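Local coordinates for cell division protein FtsZ 1 (Methanocaldococcus jannaschii, PDB 1W5B) that binds GTP and probably polymerises, with GTPase activity, into the contractile Z ring formed at the site of cell division, at residues Ala156-Pro161 with Glu175-Leu180; Leu160-Glu165 with Glu193-Ile198; Gly230-Asp235 with Leu295-Ala300; Ala285-Met290 with Val331-Val336. All coordinates share one frame; numbering follows the deposited sequence.

Interaction 1 of 4, residues Ala156-Pro161 with Glu175-Leu180; sequences AVVTLP and EGLERL
This is a buried, wholly apolar contact in the GTPase domain: A156, V158 and L160 of strand 153-160 pack against L177 and L180 of helix 167-183. The two segments run nearly antiparallel, with 161° between their directions. Their axes come within 10.5 Å, and side chains span the distance, with no hydrogen bond across it. A156 and V158 point toward the helix. V157, between them, points away, and its carbonyl O is hydrogen-bonded to T128 OG1.

L180 serves two strand residues with one methyl. Its CD2 touches A156 CB at 3.9 Å and also V158 CG1 at 3.8 Å. V158 and L180 meet tip to tip. The branches of V158 divide the helix surface: CG1 goes to L180, while CG2 goes to L177 CD1 at 4.1 Å. L177 and L180 leave the helix in the same way, each with CG opposite the backbone N (chi1 -172°), and this sends both chains across to the strand.

L160 reaches in from the flank, and its CD1 meets L177 CD2 at 4.2 Å. Its chi1 of -99° is far from a staggered value and may be strained.

Neighbours close the core. L177 also touches L187 and V189 of strand 186-191, and L180 touches A140 and A144 of helix 135-149. Strand 186-191 lies beside strand 153-160 and parallel to it. Helix 167-183 is thus the connection of a beta-alpha-beta crossover, the unit that builds the Rossmann-like nucleotide-binding sheet of the tubulin/FtsZ family.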
# COMPACT_ATOMS: atom_id res chain seq x y z
N ALA A 156 2.68 5.29 -0.80
CA ALA A 156 3.06 4.30 -1.78
C ALA A 156 3.15 2.94 -1.09
O ALA A 156 3.47 2.86 0.09
CB ALA A 156 4.42 4.66 -2.41
N VAL A 157 2.82 1.89 -1.83
CA VAL A 157 2.90 0.53 -1.34
C VAL A 157 3.46 -0.20 -2.54
O VAL A 157 2.75 -0.49 -3.50
CB VAL A 157 1.50 -0.06 -0.99
CG1 VAL A 157 1.66 -1.49 -0.49
CG2 VAL A 157 0.82 0.79 0.07
N VAL A 158 4.75 -0.48 -2.48
CA VAL A 158 5.44 -1.12 -3.57
C VAL A 158 6.20 -2.35 -3.11
O VAL A 158 6.42 -2.56 -1.91
CB VAL A 158 6.44 -0.14 -4.21
CG1 VAL A 158 5.72 1.13 -4.60
CG2 VAL A 158 7.55 0.20 -3.21
N THR A 159 6.60 -3.17 -4.08
CA THR A 159 7.36 -4.38 -3.81
C THR A 159 8.73 -4.28 -4.47
O THR A 159 8.89 -3.60 -5.47
CB THR A 159 6.69 -5.63 -4.39
OG1 THR A 159 6.63 -5.51 -5.81
CG2 THR A 159 5.29 -5.81 -3.82
N LEU A 160 9.70 -4.97 -3.88
CA LEU A 160 11.06 -5.04 -4.42
C LEU A 160 11.05 -6.40 -5.11
O LEU A 160 10.34 -7.31 -4.68
CB LEU A 160 12.09 -4.99 -3.28
CG LEU A 160 12.79 -3.66 -2.94
CD1 LEU A 160 12.02 -2.45 -3.43
CD2 LEU A 160 12.99 -3.59 -1.44
N PRO A 161 11.84 -6.57 -6.18
CA PRO A 161 11.87 -7.84 -6.90
C PRO A 161 12.54 -9.01 -6.18
O PRO A 161 13.30 -8.83 -5.23
CB PRO A 161 12.59 -7.48 -8.19
CG PRO A 161 13.60 -6.46 -7.71
CD PRO A 161 12.77 -5.59 -6.78
N GLU A 175 16.93 2.28 -6.92
CA GLU A 175 17.13 3.67 -7.32
C GLU A 175 15.76 4.33 -7.38
O GLU A 175 15.59 5.47 -6.92
CB GLU A 175 17.82 3.74 -8.68
CG GLU A 175 18.14 5.15 -9.10
CD GLU A 175 19.40 5.21 -9.92
OE1 GLU A 175 19.46 4.55 -10.98
OE2 GLU A 175 20.34 5.92 -9.51
N GLY A 176 14.79 3.61 -7.93
CA GLY A 176 13.44 4.14 -8.00
C GLY A 176 12.86 4.31 -6.60
O GLY A 176 12.04 5.19 -6.36
N LEU A 177 13.31 3.46 -5.68
CA LEU A 177 12.84 3.50 -4.29
C LEU A 177 13.34 4.76 -3.60
O LEU A 177 12.64 5.33 -2.77
CB LEU A 177 13.32 2.26 -3.53
CG LEU A 177 12.71 2.11 -2.14
CD1 LEU A 177 11.21 1.87 -2.27
CD2 LEU A 177 13.38 0.97 -1.39
N GLU A 178 14.55 5.17 -3.95
CA GLU A 178 15.16 6.37 -3.39
C GLU A 178 14.43 7.60 -3.94
O GLU A 178 14.19 8.56 -3.22
CB GLU A 178 16.64 6.42 -3.78
CG GLU A 178 17.36 7.71 -3.38
CD GLU A 178 17.58 7.82 -1.88
OE1 GLU A 178 18.24 6.93 -1.31
OE2 GLU A 178 17.11 8.80 -1.28
N ARG A 179 14.10 7.55 -5.23
CA ARG A 179 13.39 8.65 -5.88
C ARG A 179 11.98 8.79 -5.32
O ARG A 179 11.50 9.89 -5.06
CB ARG A 179 13.31 8.43 -7.40
CG ARG A 179 14.60 8.71 -8.15
CD ARG A 179 14.36 8.82 -9.67
NE ARG A 179 14.54 7.55 -10.39
CZ ARG A 179 13.60 6.63 -10.59
NH1 ARG A 179 12.37 6.81 -10.13
NH2 ARG A 179 13.90 5.52 -11.25
N LEU A 180 11.31 7.65 -5.13
CA LEU A 180 9.94 7.65 -4.62
C LEU A 180 9.91 8.20 -3.20
O LEU A 180 9.03 8.97 -2.83
CB LEU A 180 9.40 6.22 -4.66
CG LEU A 180 7.93 5.94 -4.36
CD1 LEU A 180 7.04 6.81 -5.23
CD2 LEU A 180 7.65 4.45 -4.62

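Interaction 2 of 4, residues Leu160-Glu165 with Glu193-Ile198; sequences LPFVME and EKLFEI. With GTP (guanosine-5'-triphosphate), chain C.
The F162 ring packs obliquely against F196 and touches L195, in the GTP-binding loop that follows strand 153-160 in the FtsZ GTPase domain. The two phenylalanine rings are inclined at 57°, and F162 CD1 lies 3.6 Å from F196 CE2. F162 CZ rests on L195 CD2. F208 of helix 207-227 adds an edge-to-face pair with F162.

The polar half of the contact centres on E193. Its chain bends at chi2 (62°), and OE1 accepts a nearly straight bond from V163 N at 2.9 Å. The amide meets this oxygen from above the carboxylate plane. V163 CG2 is pressed close to the same group, 3.2 Å from E193 CD. A water donates to E193 OE1 and accepts from M164 N, so OE1 takes two bonds.

The short 3-10 turn 163-165 carries E165 round to the ribose of GTP. E165 OE1 accepts from GTP O3' at 2.6 Å, and OE2 from GTP O2' at 2.7 Å. OE2 also takes F162 N, which ties the sugar site to the start of the turn. With an alanine here, both ribose hydroxyls and the F162 amide would probably be left without the carboxylate that accepts from all three. P161 CB packs against GTP O2'. A second water joins the segments: it donates to P161 O at 2.7 Å and accepts from E193 N at 2.9 Å.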
# COMPACT_ATOMS: atom_id res chain seq x y z
N LEU A 160 9.70 -4.97 -3.88
CA LEU A 160 11.06 -5.04 -4.42
C LEU A 160 11.05 -6.40 -5.11
O LEU A 160 10.34 -7.31 -4.68
CB LEU A 160 12.09 -4.99 -3.28
CG LEU A 160 12.79 -3.66 -2.94
CD1 LEU A 160 12.02 -2.45 -3.43
CD2 LEU A 160 12.99 -3.59 -1.44
N PRO A 161 11.84 -6.57 -6.18
CA PRO A 161 11.87 -7.84 -6.90
C PRO A 161 12.54 -9.01 -6.18
O PRO A 161 13.30 -8.83 -5.23
CB PRO A 161 12.59 -7.48 -8.19
CG PRO A 161 13.60 -6.46 -7.71
CD PRO A 161 12.77 -5.59 -6.78
N PHE A 162 12.24 -10.22 -6.66
CA PHE A 162 12.81 -11.45 -6.11
C PHE A 162 14.26 -11.50 -6.58
O PHE A 162 14.58 -10.99 -7.65
CB PHE A 162 12.10 -12.67 -6.67
CG PHE A 162 10.72 -12.88 -6.15
CD1 PHE A 162 10.51 -13.45 -4.89
CD2 PHE A 162 9.62 -12.60 -6.95
CE1 PHE A 162 9.23 -13.74 -4.44
CE2 PHE A 162 8.33 -12.88 -6.51
CZ PHE A 162 8.13 -13.45 -5.26
N VAL A 163 15.11 -12.14 -5.80
CA VAL A 163 16.52 -12.27 -6.15
C VAL A 163 16.67 -12.89 -7.53
O VAL A 163 17.46 -12.43 -8.35
CB VAL A 163 17.27 -13.14 -5.11
CG1 VAL A 163 18.69 -13.40 -5.57
CG2 VAL A 163 17.29 -12.43 -3.76
N MET A 164 15.88 -13.93 -7.79
CA MET A 164 15.92 -14.63 -9.07
C MET A 164 15.66 -13.74 -10.29
O MET A 164 15.75 -14.20 -11.43
CB MET A 164 14.91 -15.77 -9.08
CG MET A 164 13.48 -15.29 -8.85
SD MET A 164 12.23 -16.56 -9.06
CE MET A 164 11.29 -15.86 -10.39
N GLU A 165 15.34 -12.47 -10.07
CA GLU A 165 15.08 -11.57 -11.19
C GLU A 165 16.33 -10.84 -11.68
O GLU A 165 16.27 -10.09 -12.65
CB GLU A 165 13.99 -10.55 -10.82
CG GLU A 165 12.61 -11.16 -10.60
CD GLU A 165 11.51 -10.12 -10.44
OE1 GLU A 165 11.26 -9.38 -11.42
OE2 GLU A 165 10.89 -10.04 -9.36
N GLU A 193 11.34 -11.08 -2.01
CA GLU A 193 12.24 -12.17 -1.67
C GLU A 193 11.93 -12.81 -0.31
O GLU A 193 12.15 -14.00 -0.11
CB GLU A 193 13.69 -11.66 -1.70
CG GLU A 193 14.75 -12.71 -1.35
CD GLU A 193 14.78 -13.89 -2.32
OE1 GLU A 193 14.37 -13.73 -3.49
OE2 GLU A 193 15.25 -14.97 -1.90
N LYS A 194 11.41 -12.02 0.63
CA LYS A 194 11.09 -12.55 1.95
C LYS A 194 9.92 -13.53 1.89
O LYS A 194 9.70 -14.29 2.83
CB LYS A 194 10.77 -11.42 2.93
CG LYS A 194 11.84 -10.34 3.04
CD LYS A 194 13.21 -10.89 3.43
CE LYS A 194 13.23 -11.42 4.84
NZ LYS A 194 14.63 -11.68 5.30
N LEU A 195 9.17 -13.51 0.80
CA LEU A 195 8.04 -14.42 0.64
C LEU A 195 8.52 -15.89 0.70
O LEU A 195 7.74 -16.78 1.04
CB LEU A 195 7.35 -14.17 -0.71
CG LEU A 195 6.16 -13.21 -0.87
CD1 LEU A 195 5.83 -12.47 0.40
CD2 LEU A 195 6.48 -12.24 -1.99
N PHE A 196 9.79 -16.12 0.37
CA PHE A 196 10.32 -17.48 0.41
C PHE A 196 10.58 -17.94 1.85
O PHE A 196 10.79 -19.12 2.10
CB PHE A 196 11.61 -17.58 -0.41
CG PHE A 196 11.36 -17.71 -1.89
CD1 PHE A 196 10.68 -18.81 -2.39
CD2 PHE A 196 11.81 -16.74 -2.77
CE1 PHE A 196 10.44 -18.94 -3.77
CE2 PHE A 196 11.58 -16.85 -4.15
CZ PHE A 196 10.89 -17.95 -4.64
N GLU A 197 10.57 -16.99 2.78
CA GLU A 197 10.76 -17.31 4.19
C GLU A 197 9.41 -17.63 4.81
O GLU A 197 9.33 -18.31 5.83
CB GLU A 197 11.43 -16.15 4.93
CG GLU A 197 12.95 -16.15 4.82
CD GLU A 197 13.60 -15.06 5.64
OE1 GLU A 197 13.17 -14.85 6.80
OE2 GLU A 197 14.54 -14.41 5.14
N ILE A 198 8.34 -17.13 4.20
CA ILE A 198 6.98 -17.38 4.68
C ILE A 198 6.48 -18.73 4.17
O ILE A 198 5.77 -19.44 4.88
CB ILE A 198 5.99 -16.30 4.20
CG1 ILE A 198 6.34 -14.95 4.84
CG2 ILE A 198 4.56 -16.69 4.58
CD1 ILE A 198 5.40 -13.84 4.45
PG GTP C . 7.98 -2.29 -18.21
O1G GTP C . 9.51 -2.31 -18.40
O2G GTP C . 7.33 -3.59 -18.71
O3G GTP C . 7.34 -1.14 -19.00
O3B GTP C . 7.72 -2.04 -16.58
PB GTP C . 6.49 -2.50 -15.60
O1B GTP C . 5.23 -2.72 -16.31
O2B GTP C . 6.50 -1.48 -14.47
O3A GTP C . 6.91 -3.86 -15.00
PA GTP C . 6.10 -4.93 -14.23
O1A GTP C . 5.67 -6.01 -15.16
O2A GTP C . 5.09 -4.31 -13.37
O5' GTP C . 7.33 -5.58 -13.38
C5' GTP C . 7.97 -4.89 -12.31
C4' GTP C . 8.22 -5.85 -11.16
O4' GTP C . 6.94 -6.31 -10.66
C3' GTP C . 8.96 -7.12 -11.60
O3' GTP C . 10.36 -6.91 -11.48
C2' GTP C . 8.48 -8.15 -10.58
O2' GTP C . 9.21 -7.99 -9.37
C1' GTP C . 7.04 -7.68 -10.30
N9 GTP C . 6.00 -8.44 -10.99
C8 GTP C . 5.91 -8.71 -12.36
N7 GTP C . 4.75 -9.19 -12.73
C5 GTP C . 4.05 -9.33 -11.55
C6 GTP C . 2.73 -9.77 -11.28
O6 GTP C . 1.97 -10.35 -12.05
N1 GTP C . 2.39 -9.68 -9.92
C2 GTP C . 3.23 -9.21 -8.92
N2 GTP C . 2.82 -9.34 -7.69
N3 GTP C . 4.43 -8.71 -9.16
C4 GTP C . 4.77 -8.75 -10.48
O HOH W 1 12.85 -8.61 -2.56
O HOH W 2 14.11 -15.47 -5.75

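Interaction 3 of 4, residues Gly230-Asp235 with Leu295-Ala300; sequences GLINVD and LTLEEA
L231 makes most of this surface contact, reaching to L295, T296 and L297 at the start of helix 297-308. The loop between helices 207-227 and 236-243 thereby packs on the start of a helix of the FtsZ C-terminal domain. One methyl of L231, CD1, is anti to CA (chi2 -173°), which extends the chain fully. That methyl lies 3.2 Å from L295 O and 4.0 Å from L295 CG. It also rests on T296 C, so it lies over the backbone of L295 and T296, just before the helix. Nearer the backbone, L231 CB meets L297 CD1 at 3.7 Å, and the same L297 methyl sits close to L231 O. Next, I232 adds its CB, 4.0 Å from L297 CD1. I232 and L297 both touch W319 of strand 316-323, which packs beside them.

The helix start facing L231 is fixed by a capping box. T296 N donates to E299 OE2 at 3.1 Å, and E299 N donates to T296 OG1 at 3.3 Å. E299 OE2 also forms a salt bridge with R261.

No hydrogen bond crosses between the two segments. Methyl groups lie against CB and CG carbons and peptide atoms, so the contact rests on shape and apolar burial, while the capping box orders the helix start.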
# COMPACT_ATOMS: atom_id res chain seq x y z
N GLY A 230 -16.30 -0.54 10.93
CA GLY A 230 -15.85 -1.65 11.74
C GLY A 230 -16.38 -1.58 13.15
O GLY A 230 -17.30 -0.81 13.44
N LEU A 231 -15.82 -2.41 14.03
CA LEU A 231 -16.25 -2.46 15.42
C LEU A 231 -15.85 -1.20 16.18
O LEU A 231 -16.24 -1.01 17.33
CB LEU A 231 -15.67 -3.70 16.12
CG LEU A 231 -16.07 -5.04 15.49
CD1 LEU A 231 -15.58 -6.17 16.38
CD2 LEU A 231 -17.58 -5.11 15.32
N ILE A 232 -15.05 -0.36 15.53
CA ILE A 232 -14.62 0.90 16.13
C ILE A 232 -14.31 1.90 15.03
O ILE A 232 -13.77 1.54 13.98
CB ILE A 232 -13.38 0.71 17.02
CG1 ILE A 232 -13.10 2.00 17.78
CG2 ILE A 232 -12.18 0.32 16.17
CD1 ILE A 232 -12.05 1.86 18.86
N ASN A 233 -14.66 3.16 15.26
CA ASN A 233 -14.42 4.20 14.28
C ASN A 233 -12.95 4.53 14.10
O ASN A 233 -12.20 4.63 15.07
CB ASN A 233 -15.16 5.48 14.66
CG ASN A 233 -14.92 6.59 13.67
OD1 ASN A 233 -15.30 6.50 12.50
ND2 ASN A 233 -14.26 7.65 14.12
N VAL A 234 -12.54 4.69 12.85
CA VAL A 234 -11.17 5.07 12.53
C VAL A 234 -11.30 6.50 12.02
O VAL A 234 -11.96 6.75 11.01
CB VAL A 234 -10.55 4.16 11.44
CG1 VAL A 234 -9.20 4.70 11.03
CG2 VAL A 234 -10.38 2.73 11.97
N ASP A 235 -10.70 7.43 12.73
CA ASP A 235 -10.76 8.83 12.37
C ASP A 235 -9.75 9.17 11.30
O ASP A 235 -8.55 8.93 11.46
CB ASP A 235 -10.51 9.68 13.62
CG ASP A 235 -10.48 11.16 13.31
OD1 ASP A 235 -11.52 11.71 12.90
OD2 ASP A 235 -9.40 11.77 13.48
N LEU A 295 -15.97 -11.86 15.56
CA LEU A 295 -14.86 -11.02 16.02
C LEU A 295 -15.35 -10.00 17.04
O LEU A 295 -16.32 -9.29 16.78
CB LEU A 295 -14.22 -10.28 14.85
CG LEU A 295 -13.19 -9.20 15.21
CD1 LEU A 295 -11.93 -9.85 15.76
CD2 LEU A 295 -12.88 -8.37 13.98
N THR A 296 -14.68 -9.92 18.19
CA THR A 296 -15.06 -8.95 19.21
C THR A 296 -14.00 -7.86 19.31
O THR A 296 -12.87 -8.02 18.85
CB THR A 296 -15.19 -9.59 20.61
OG1 THR A 296 -13.89 -9.88 21.13
CG2 THR A 296 -16.02 -10.86 20.54
N LEU A 297 -14.39 -6.74 19.93
CA LEU A 297 -13.49 -5.61 20.10
C LEU A 297 -12.34 -6.00 21.02
O LEU A 297 -11.23 -5.47 20.89
CB LEU A 297 -14.27 -4.43 20.69
CG LEU A 297 -13.73 -3.02 20.44
CD1 LEU A 297 -13.55 -2.78 18.95
CD2 LEU A 297 -14.69 -2.01 21.03
N GLU A 298 -12.61 -6.92 21.94
CA GLU A 298 -11.62 -7.39 22.90
C GLU A 298 -10.46 -8.13 22.23
O GLU A 298 -9.31 -8.00 22.66
CB GLU A 298 -12.28 -8.30 23.95
CG GLU A 298 -13.42 -7.62 24.69
CD GLU A 298 -12.96 -6.36 25.43
OE1 GLU A 298 -13.69 -5.35 25.40
OE2 GLU A 298 -11.86 -6.39 26.03
N GLU A 299 -10.75 -8.90 21.18
CA GLU A 299 -9.70 -9.60 20.47
C GLU A 299 -8.81 -8.55 19.81
O GLU A 299 -7.59 -8.61 19.90
CB GLU A 299 -10.28 -10.51 19.38
CG GLU A 299 -11.18 -11.61 19.87
CD GLU A 299 -11.66 -12.51 18.75
OE1 GLU A 299 -10.89 -13.38 18.30
OE2 GLU A 299 -12.82 -12.34 18.32
N ALA A 300 -9.45 -7.60 19.14
CA ALA A 300 -8.73 -6.53 18.46
C ALA A 300 -7.89 -5.76 19.45
O ALA A 300 -6.77 -5.35 19.15
CB ALA A 300 -9.72 -5.59 17.78

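Interaction 4 of 4, residues Ala285-Met290 with Val331-Val336; sequences ALIHVM and VRVLLV
V331 opens the pairing by crossing V289, with CG1 atoms 3.9 Å apart, while its CA-H approaches M290 O. R332 then pairs with M290 by two backbone bonds. R332 N to M290 O is the shorter at 2.7 Å, and both bonds lie nearly along the C=O axis. Beside them, the bend of M290 at chi3 (-99°) carries CE to R332 CD at 3.9 Å. V333 sits opposite V289 in a non-hydrogen-bonded pair.

L334 faces H288 through two almost straight bonds: H288 N to L334 O is 2.9 Å, and L334 N to H288 O is 3.0 Å. L334 CB also receives M290 CE at 3.9 Å, so this methyl bridges two residues of the strand. The H288 ring is engaged elsewhere, with ND1 bonded to G221 O and NE2 to T322 OG1.

L335 lies side by side with I287, its CD1 3.9 Å from I287 CG2. V336 closes the run with L286: L286 N donates to V336 O at 3.0 Å, and the return bond is weak.

R332, L334 and V336 share a face with L286, H288 and M290; of these, L286, H288 and R332 touch helix 207-227. V333 and L335 lie on the other face with I287 and V289, where helices 261-270 and 297-308 pack. The register is regular antiparallel pairing, here joining the two inner strands of the mixed four-stranded sheet in the FtsZ C-terminal domain.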
# COMPACT_ATOMS: atom_id res chain seq x y z
N ALA A 285 2.31 3.08 14.09
CA ALA A 285 1.80 1.89 13.44
C ALA A 285 0.33 2.01 13.10
O ALA A 285 -0.42 2.75 13.73
CB ALA A 285 2.04 0.67 14.32
N LEU A 286 -0.06 1.27 12.07
CA LEU A 286 -1.44 1.21 11.63
C LEU A 286 -1.78 -0.26 11.77
O LEU A 286 -1.09 -1.12 11.20
CB LEU A 286 -1.54 1.66 10.17
CG LEU A 286 -1.20 3.13 9.90
CD1 LEU A 286 -0.82 3.33 8.45
CD2 LEU A 286 -2.39 4.00 10.27
N ILE A 287 -2.81 -0.57 12.54
CA ILE A 287 -3.20 -1.96 12.75
C ILE A 287 -4.60 -2.22 12.24
O ILE A 287 -5.54 -1.55 12.64
CB ILE A 287 -3.17 -2.33 14.24
CG1 ILE A 287 -1.80 -2.01 14.84
CG2 ILE A 287 -3.45 -3.82 14.41
CD1 ILE A 287 -1.75 -2.17 16.36
N HIS A 288 -4.75 -3.20 11.36
CA HIS A 288 -6.07 -3.54 10.88
C HIS A 288 -6.40 -4.99 11.23
O HIS A 288 -5.78 -5.91 10.71
CB HIS A 288 -6.17 -3.32 9.37
CG HIS A 288 -7.57 -3.39 8.85
ND1 HIS A 288 -7.89 -3.11 7.53
CD2 HIS A 288 -8.74 -3.71 9.46
CE1 HIS A 288 -9.19 -3.26 7.36
NE2 HIS A 288 -9.73 -3.62 8.51
N VAL A 289 -7.38 -5.18 12.10
CA VAL A 289 -7.79 -6.52 12.48
C VAL A 289 -9.03 -6.87 11.67
O VAL A 289 -9.99 -6.12 11.65
CB VAL A 289 -8.12 -6.61 13.98
CG1 VAL A 289 -8.45 -8.04 14.36
CG2 VAL A 289 -6.95 -6.10 14.80
N MET A 290 -8.98 -8.01 10.98
CA MET A 290 -10.10 -8.46 10.17
C MET A 290 -10.48 -9.88 10.60
O MET A 290 -9.62 -10.75 10.76
CB MET A 290 -9.71 -8.45 8.69
CG MET A 290 -9.24 -7.08 8.19
SD MET A 290 -8.25 -7.22 6.67
CE MET A 290 -6.60 -7.13 7.34
N VAL A 331 -8.85 -15.09 11.97
CA VAL A 331 -8.66 -13.66 12.19
C VAL A 331 -7.34 -13.26 11.53
O VAL A 331 -6.30 -13.89 11.75
CB VAL A 331 -8.66 -13.32 13.70
CG1 VAL A 331 -8.18 -11.90 13.92
CG2 VAL A 331 -10.07 -13.49 14.26
N ARG A 332 -7.40 -12.22 10.71
CA ARG A 332 -6.23 -11.72 10.01
C ARG A 332 -5.78 -10.38 10.57
O ARG A 332 -6.59 -9.52 10.90
CB ARG A 332 -6.55 -11.57 8.52
CG ARG A 332 -5.41 -11.05 7.69
CD ARG A 332 -5.86 -10.84 6.26
NE ARG A 332 -6.19 -12.10 5.61
CZ ARG A 332 -7.31 -12.32 4.93
NH1 ARG A 332 -8.22 -11.36 4.81
NH2 ARG A 332 -7.52 -13.50 4.36
N VAL A 333 -4.47 -10.20 10.68
CA VAL A 333 -3.92 -8.96 11.20
C VAL A 333 -2.92 -8.33 10.25
O VAL A 333 -1.93 -8.95 9.89
CB VAL A 333 -3.23 -9.17 12.56
CG1 VAL A 333 -2.45 -7.93 12.95
CG2 VAL A 333 -4.26 -9.51 13.63
N LEU A 334 -3.21 -7.10 9.82
CA LEU A 334 -2.29 -6.37 8.95
C LEU A 334 -1.62 -5.35 9.85
O LEU A 334 -2.28 -4.59 10.55
CB LEU A 334 -3.03 -5.62 7.83
CG LEU A 334 -2.15 -4.65 7.03
CD1 LEU A 334 -1.09 -5.43 6.26
CD2 LEU A 334 -3.02 -3.84 6.06
N LEU A 335 -0.30 -5.35 9.83
CA LEU A 335 0.50 -4.44 10.64
C LEU A 335 1.31 -3.60 9.66
O LEU A 335 1.80 -4.11 8.67
CB LEU A 335 1.46 -5.25 11.51
CG LEU A 335 1.35 -5.35 13.03
CD1 LEU A 335 -0.08 -5.59 13.48
CD2 LEU A 335 2.27 -6.49 13.48
N VAL A 336 1.43 -2.31 9.95
CA VAL A 336 2.21 -1.40 9.12
C VAL A 336 3.03 -0.54 10.09
O VAL A 336 2.48 0.32 10.77
CB VAL A 336 1.31 -0.48 8.25
CG1 VAL A 336 2.17 0.50 7.46
CG2 VAL A 336 0.47 -1.33 7.30

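In the fold
Interactions 1 and 2 both start from the end of strand 153-160 and share L160 and P161, with centres about 15 Å apart. Interaction 1 is a buried core near the nucleotide site, where the L160 side chain is about 7 Å from GTP. Interaction 2 reaches the ribose itself. Interactions 3 and 4 lie away from the GTP site. Their centres are about 11 Å apart and they touch: L295 CD1 packs on V289 CG1 at 4.2 Å, and A300 CA on V289 CG2 at 4.1 Å. Interactions 1 and 4 lie on opposite sides of the chain's centre, with centres about 22 Å apart and nearest atoms about 8 Å apart.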